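Local coordinates for protein agarase (PDB 6XJ9) that probably hydrolyses the galactan chains of agarose as a family 50 glycoside hydrolase of a marine bacterium, at residues T130-L135 with W164-V169; D136-A141 with R209-F214. All blocks are in the same frame, centred on the assembly; numbering follows the deposited sequence.

How the contacts relate
Contacts 1 and 2 lie about 10 Å apart, centre to centre, and both reach strand 128-134 or the loop that leaves it. Contact 1 is the more buried: residues 130-135 pair with the start of strand 169-174, and main-chain bonds join aromatic packing. Contact 2 is a surface contact between two loops, 136-141 and the end of 209-214, and rests on a histidine ring held between side chains. Two salt bridges tie them together: Glu168 OE1 to Arg209 NH2 at 2.6 Å, and Lys134 NZ to Asp139 OD1 at 2.8 Å. The rings of Trp164 and His138 also meet, nearly at right angles.

Contact 1. Residues T130-L135 with W164-V169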
loop_
_atom_site.group_PDB
_atom_site.type_symbol
_atom_site.label_atom_id
_atom_site.label_comp_id
_atom_site.label_asym_id
_atom_site.label_seq_id
_atom_site.Cartn_x
_atom_site.Cartn_y
_atom_site.Cartn_z
ATOM N N THR A 130 -20.978 2.406 -8.777
ATOM C CA THR A 130 -22.303 1.916 -8.435
ATOM C C THR A 130 -22.185 0.804 -7.396
ATOM O O THR A 130 -21.387 -0.122 -7.545
ATOM C CB THR A 130 -23.133 1.573 -9.681
ATOM O OG1 THR A 130 -23.411 2.808 -10.341
ATOM C CG2 THR A 130 -24.455 0.918 -9.348
ATOM N N TYR A 131 -22.990 0.946 -6.339
ATOM C CA TYR A 131 -23.108 -0.003 -5.245
ATOM C C TYR A 131 -24.540 -0.514 -5.235
ATOM O O TYR A 131 -25.479 0.280 -5.229
ATOM C CB TYR A 131 -22.735 0.679 -3.927
ATOM C CG TYR A 131 -21.346 1.258 -3.963
ATOM C CD1 TYR A 131 -21.092 2.485 -4.566
ATOM C CD2 TYR A 131 -20.272 0.545 -3.451
ATOM C CE1 TYR A 131 -19.805 3.000 -4.634
ATOM C CE2 TYR A 131 -18.983 1.045 -3.514
ATOM C CZ TYR A 131 -18.750 2.278 -4.098
ATOM O OH TYR A 131 -17.471 2.752 -4.145
ATOM N N TYR A 132 -24.703 -1.839 -5.271
ATOM C CA TYR A 132 -26.046 -2.372 -5.425
ATOM C C TYR A 132 -26.330 -3.442 -4.375
ATOM O O TYR A 132 -25.422 -4.088 -3.852
ATOM C CB TYR A 132 -26.263 -2.847 -6.864
ATOM C CG TYR A 132 -25.453 -4.066 -7.222
ATOM C CD1 TYR A 132 -25.867 -5.335 -6.835
ATOM C CD2 TYR A 132 -24.274 -3.953 -7.942
ATOM C CE1 TYR A 132 -25.127 -6.463 -7.148
ATOM C CE2 TYR A 132 -23.527 -5.077 -8.269
ATOM C CZ TYR A 132 -23.957 -6.331 -7.868
ATOM O OH TYR A 132 -23.235 -7.448 -8.180
ATOM N N ALA A 133 -27.616 -3.596 -4.064
ATOM C CA ALA A 133 -28.106 -4.620 -3.165
ATOM C C ALA A 133 -29.333 -5.264 -3.804
ATOM O O ALA A 133 -30.324 -4.580 -4.045
ATOM C CB ALA A 133 -28.442 -3.978 -1.839
ATOM N N LYS A 134 -29.242 -6.566 -4.104
ATOM C CA LYS A 134 -30.348 -7.309 -4.694
ATOM C C LYS A 134 -31.459 -7.421 -3.657
ATOM O O LYS A 134 -31.205 -7.811 -2.521
ATOM C CB LYS A 134 -29.917 -8.725 -5.100
ATOM C CG LYS A 134 -29.032 -8.841 -6.337
ATOM C CD LYS A 134 -28.452 -10.240 -6.524
ATOM C CE LYS A 134 -27.551 -10.671 -5.389
ATOM N NZ LYS A 134 -26.475 -11.597 -5.821
ATOM N N LEU A 135 -32.686 -7.066 -4.053
ATOM C CA LEU A 135 -33.800 -7.089 -3.118
ATOM C C LEU A 135 -34.679 -8.305 -3.384
ATOM O O LEU A 135 -35.430 -8.721 -2.510
ATOM C CB LEU A 135 -34.578 -5.768 -3.210
ATOM C CG LEU A 135 -33.842 -4.559 -2.625
ATOM C CD1 LEU A 135 -34.689 -3.294 -2.661
ATOM C CD2 LEU A 135 -33.369 -4.847 -1.211
ATOM N N TRP A 164 -23.664 -11.850 -11.017
ATOM C CA TRP A 164 -23.268 -11.429 -12.348
ATOM C C TRP A 164 -21.970 -10.640 -12.246
ATOM O O TRP A 164 -21.693 -10.039 -11.210
ATOM C CB TRP A 164 -24.387 -10.633 -13.042
ATOM C CG TRP A 164 -24.683 -9.310 -12.406
ATOM C CD1 TRP A 164 -24.043 -8.126 -12.639
ATOM C CD2 TRP A 164 -25.693 -9.030 -11.418
ATOM N NE1 TRP A 164 -24.593 -7.134 -11.871
ATOM C CE2 TRP A 164 -25.606 -7.656 -11.114
ATOM C CE3 TRP A 164 -26.660 -9.800 -10.762
ATOM C CZ2 TRP A 164 -26.451 -7.040 -10.192
ATOM C CZ3 TRP A 164 -27.501 -9.191 -9.856
ATOM C CH2 TRP A 164 -27.400 -7.828 -9.578
ATOM N N GLU A 165 -21.185 -10.647 -13.331
ATOM C CA GLU A 165 -19.924 -9.925 -13.384
ATOM C C GLU A 165 -20.208 -8.485 -13.810
ATOM O O GLU A 165 -21.016 -8.252 -14.711
ATOM C CB GLU A 165 -18.977 -10.635 -14.357
ATOM C CG GLU A 165 -17.553 -10.091 -14.339
ATOM N N SER A 166 -19.547 -7.514 -13.158
ATOM C CA SER A 166 -19.798 -6.112 -13.465
ATOM C C SER A 166 -18.671 -5.211 -12.974
ATOM O O SER A 166 -17.757 -5.641 -12.269
ATOM C CB SER A 166 -21.146 -5.640 -12.945
ATOM O OG SER A 166 -21.211 -5.698 -11.525
ATOM N N ASP A 167 -18.776 -3.937 -13.356
ATOM C CA ASP A 167 -17.861 -2.901 -12.916
ATOM C C ASP A 167 -18.410 -2.228 -11.655
ATOM O O ASP A 167 -18.000 -1.120 -11.320
ATOM C CB ASP A 167 -17.557 -1.934 -14.067
ATOM C CG ASP A 167 -18.689 -0.980 -14.427
ATOM O OD1 ASP A 167 -19.844 -1.300 -14.129
ATOM O OD2 ASP A 167 -18.400 0.089 -15.013
ATOM N N GLU A 168 -19.330 -2.906 -10.958
ATOM C CA GLU A 168 -20.056 -2.320 -9.838
ATOM C C GLU A 168 -19.710 -3.092 -8.570
ATOM O O GLU A 168 -19.028 -4.114 -8.631
ATOM C CB GLU A 168 -21.567 -2.358 -10.098
ATOM C CG GLU A 168 -21.998 -1.582 -11.338
ATOM C CD GLU A 168 -23.488 -1.564 -11.660
ATOM O OE1 GLU A 168 -24.224 -2.427 -11.140
ATOM O OE2 GLU A 168 -23.916 -0.670 -12.431
ATOM N N VAL A 169 -20.222 -2.620 -7.429
ATOM C CA VAL A 169 -19.877 -3.196 -6.140
ATOM C C VAL A 169 -21.147 -3.609 -5.406
ATOM O O VAL A 169 -22.001 -2.777 -5.087
ATOM C CB VAL A 169 -19.066 -2.207 -5.280
ATOM C CG1 VAL A 169 -18.564 -2.876 -4.004
ATOM C CG2 VAL A 169 -17.927 -1.574 -6.063
#
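The carbonyl O of Thr130 accepts the amide N of Val169 at 2.8 Å. Val169 O then receives Tyr132 N at 2.9 Å. The same oxygen takes a CA-H contact from Tyr131. Tyr131 is thus flanked by two main-chain bonds to Val169, as a parallel bridge requires. Their side chains run side by side, and Tyr131 CD2 packs on Val169 CB at 3.5 Å.

Tyr132 points toward 164-169. Its CG sits between the backbone N and the carbonyl carbon (chi1 69°), which turns the ring toward Trp164. The two aromatic planes are 20° apart but slid, with little overlap. Trp164 CZ2 lies over one face of the tyrosine, 3.4 Å from Tyr132 CE1. In return, Tyr132 OH lies over the indole near its rim. Lys134 CD touches Trp164 CZ3 at 3.6 Å, while its ammonium reaches Asp139 and Thr163.

Glu168 runs alongside Thr130, its carboxylate beside Thr130 CG2. Its chain crosses Tyr132 at about a right angle, with Glu168 CB at the ring edge and in its plane. Arg209 forms a salt bridge with Glu168 OE1, which fixes this end of the side chain and probably favours its charged form. A leucine in place of Tyr132 would probably leave Trp164 without the near-parallel ring beside it and open a gap against the indole, where the far ring atoms and OH now lie.

Strand 128-134 also pairs antiparallel with strand 89-97. The other strand pairings of this beta domain are antiparallel too, so the parallel pairing of 128-134 with 169-174 is a local exception in a mainly antiparallel domain, matched by sequence to the agarase CBM-like family.

Contact 2. Residues D136-A141 with R209-F214; sequences DGHDLA and RKNPQF
Residues 136-141 form a loop after strand 128-134, and residues 209-214 run from the end of strand 199-210 into a loop. The backbones stay apart: the CA atoms of His138 and Phe214 are 6.1 Å from each other, those of Gly137 and Asn211 7.8 Å. Gly137 has a positive phi (96°), and in its conformation a CB would press on the carbonyl O of Asp136. Leu140 N bonds back to Gly137 O and closes a turn.

The His138 ring lies between two side chains. Its CG is anti to its carbonyl carbon (chi1 -72°), which carries the imidazole across to 209-214. Asn211 CB sits over one face, 3.9 Å from the ring centroid. Over the opposite face come Phe214 CB, at 3.8 Å, and Phe214 CD1, 3.5 Å from His138 CG. The phenyl presents its edge to the imidazole, the planes 61° apart, in an edge-to-face pair. At the imidazole edge, in its plane, Pro212 O is 3.0 Å from His138 CE1 and 3.1 Å from His138 NE2.

Asn211 ND2 lies 3.0 Å from Asp136 O. The amide is held beyond the two segments, by Asn90 through OD1 and Asp88 through ND2. His138 ND1 bonds Thr163 OG1, and this partner fixes the rotation of the ring.

The chemistry is thus that of a polar ring with carbon atoms of Asn211 and Phe214 over its two faces. The contact probably rests more on ring packing than on charge, and the bond to Thr163 ties together two parts of the one long connection between strands 128-134 and 169-174.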
loop_
_atom_site.group_PDB
_atom_site.type_symbol
_atom_site.label_atom_id
_atom_site.label_comp_id
_atom_site.label_asym_id
_atom_site.label_seq_id
_atom_site.Cartn_x
_atom_site.Cartn_y
_atom_site.Cartn_z
ATOM N N ASP A 136 -34.552 -8.874 -4.588
ATOM C CA ASP A 136 -35.350 -10.011 -5.023
ATOM C C ASP A 136 -34.638 -10.697 -6.184
ATOM O O ASP A 136 -34.017 -10.034 -7.010
ATOM C CB ASP A 136 -36.762 -9.583 -5.440
ATOM C CG ASP A 136 -37.601 -10.713 -6.026
ATOM O OD1 ASP A 136 -38.207 -11.467 -5.243
ATOM O OD2 ASP A 136 -37.632 -10.832 -7.266
ATOM N N GLY A 137 -34.730 -12.029 -6.221
ATOM C CA GLY A 137 -34.228 -12.808 -7.343
ATOM C C GLY A 137 -32.823 -13.349 -7.093
ATOM O O GLY A 137 -32.219 -13.074 -6.054
ATOM N N HIS A 138 -32.322 -14.123 -8.067
ATOM C CA HIS A 138 -30.968 -14.661 -8.042
ATOM C C HIS A 138 -30.780 -15.553 -6.813
ATOM O O HIS A 138 -31.604 -16.431 -6.561
ATOM C CB HIS A 138 -29.933 -13.534 -8.240
ATOM C CG HIS A 138 -29.893 -12.985 -9.630
ATOM N ND1 HIS A 138 -28.758 -12.411 -10.167
ATOM C CD2 HIS A 138 -30.831 -12.936 -10.606
ATOM C CE1 HIS A 138 -29.002 -12.018 -11.403
ATOM N NE2 HIS A 138 -30.267 -12.331 -11.701
ATOM N N ASP A 139 -29.716 -15.308 -6.037
ATOM C CA ASP A 139 -29.341 -16.201 -4.949
ATOM C C ASP A 139 -30.228 -15.993 -3.719
ATOM O O ASP A 139 -30.306 -16.877 -2.867
ATOM C CB ASP A 139 -27.835 -16.168 -4.657
ATOM C CG ASP A 139 -27.247 -14.795 -4.358
ATOM O OD1 ASP A 139 -27.853 -13.776 -4.776
ATOM O OD2 ASP A 139 -26.163 -14.753 -3.723
ATOM N N LEU A 140 -30.906 -14.836 -3.643
ATOM C CA LEU A 140 -31.804 -14.509 -2.542
ATOM C C LEU A 140 -32.971 -15.493 -2.493
ATOM O O LEU A 140 -33.411 -15.875 -1.408
ATOM C CB LEU A 140 -32.318 -13.075 -2.711
ATOM C CG LEU A 140 -31.560 -11.999 -1.935
ATOM C CD1 LEU A 140 -30.244 -11.648 -2.623
ATOM C CD2 LEU A 140 -32.424 -10.757 -1.755
ATOM N N ALA A 141 -33.464 -15.875 -3.681
ATOM C CA ALA A 141 -34.602 -16.766 -3.839
ATOM C C ALA A 141 -34.218 -18.193 -3.423
ATOM O O ALA A 141 -33.352 -18.784 -4.108
ATOM C CB ALA A 141 -35.094 -16.711 -5.266
ATOM N N ARG A 209 -33.357 -1.319 -10.228
ATOM C CA ARG A 209 -32.968 -1.810 -11.541
ATOM C C ARG A 209 -33.252 -3.302 -11.643
ATOM O O ARG A 209 -33.202 -4.013 -10.643
ATOM C CB ARG A 209 -31.476 -1.589 -11.816
ATOM C CG ARG A 209 -30.941 -0.221 -11.417
ATOM C CD ARG A 209 -29.459 -0.111 -11.714
ATOM N NE ARG A 209 -28.679 -1.122 -11.010
ATOM C CZ ARG A 209 -27.366 -1.277 -11.140
ATOM N NH1 ARG A 209 -26.690 -0.488 -11.961
ATOM N NH2 ARG A 209 -26.737 -2.221 -10.461
ATOM N N LYS A 210 -33.521 -3.759 -12.872
ATOM C CA LYS A 210 -33.639 -5.178 -13.173
ATOM C C LYS A 210 -32.258 -5.814 -13.034
ATOM O O LYS A 210 -31.284 -5.295 -13.569
ATOM C CB LYS A 210 -34.167 -5.387 -14.603
ATOM C CG LYS A 210 -35.486 -4.696 -14.934
ATOM N N ASN A 211 -32.184 -6.946 -12.333
ATOM C CA ASN A 211 -30.939 -7.696 -12.215
ATOM C C ASN A 211 -30.510 -8.178 -13.598
ATOM O O ASN A 211 -31.338 -8.653 -14.374
ATOM C CB ASN A 211 -31.081 -8.893 -11.270
ATOM C CG ASN A 211 -31.314 -8.495 -9.829
ATOM O OD1 ASN A 211 -30.936 -7.403 -9.421
ATOM N ND2 ASN A 211 -31.932 -9.367 -9.052
ATOM N N PRO A 212 -29.210 -8.067 -13.961
ATOM C CA PRO A 212 -28.703 -8.678 -15.194
ATOM C C PRO A 212 -28.878 -10.199 -15.156
ATOM O O PRO A 212 -29.250 -10.754 -14.124
ATOM C CB PRO A 212 -27.213 -8.302 -15.196
ATOM C CG PRO A 212 -27.120 -7.087 -14.289
ATOM C CD PRO A 212 -28.178 -7.314 -13.229
ATOM N N GLN A 213 -28.596 -10.862 -16.285
ATOM C CA GLN A 213 -28.697 -12.308 -16.408
ATOM C C GLN A 213 -27.981 -13.001 -15.244
ATOM O O GLN A 213 -26.834 -12.673 -14.943
ATOM C CB GLN A 213 -28.101 -12.745 -17.749
ATOM C CG GLN A 213 -28.407 -14.192 -18.121
ATOM C CD GLN A 213 -27.666 -14.668 -19.351
ATOM O OE1 GLN A 213 -27.135 -13.880 -20.133
ATOM N NE2 GLN A 213 -27.619 -15.978 -19.532
ATOM N N PHE A 214 -28.686 -13.947 -14.602
ATOM C CA PHE A 214 -28.190 -14.779 -13.511
ATOM C C PHE A 214 -27.066 -15.690 -14.005
ATOM O O PHE A 214 -27.286 -16.522 -14.876
ATOM C CB PHE A 214 -29.345 -15.596 -12.916
ATOM C CG PHE A 214 -28.979 -16.520 -11.778
ATOM C CD1 PHE A 214 -28.443 -16.025 -10.595
ATOM C CD2 PHE A 214 -29.165 -17.889 -11.891
ATOM C CE1 PHE A 214 -28.092 -16.875 -9.556
ATOM C CE2 PHE A 214 -28.819 -18.739 -10.851
ATOM C CZ PHE A 214 -28.284 -18.232 -9.684
#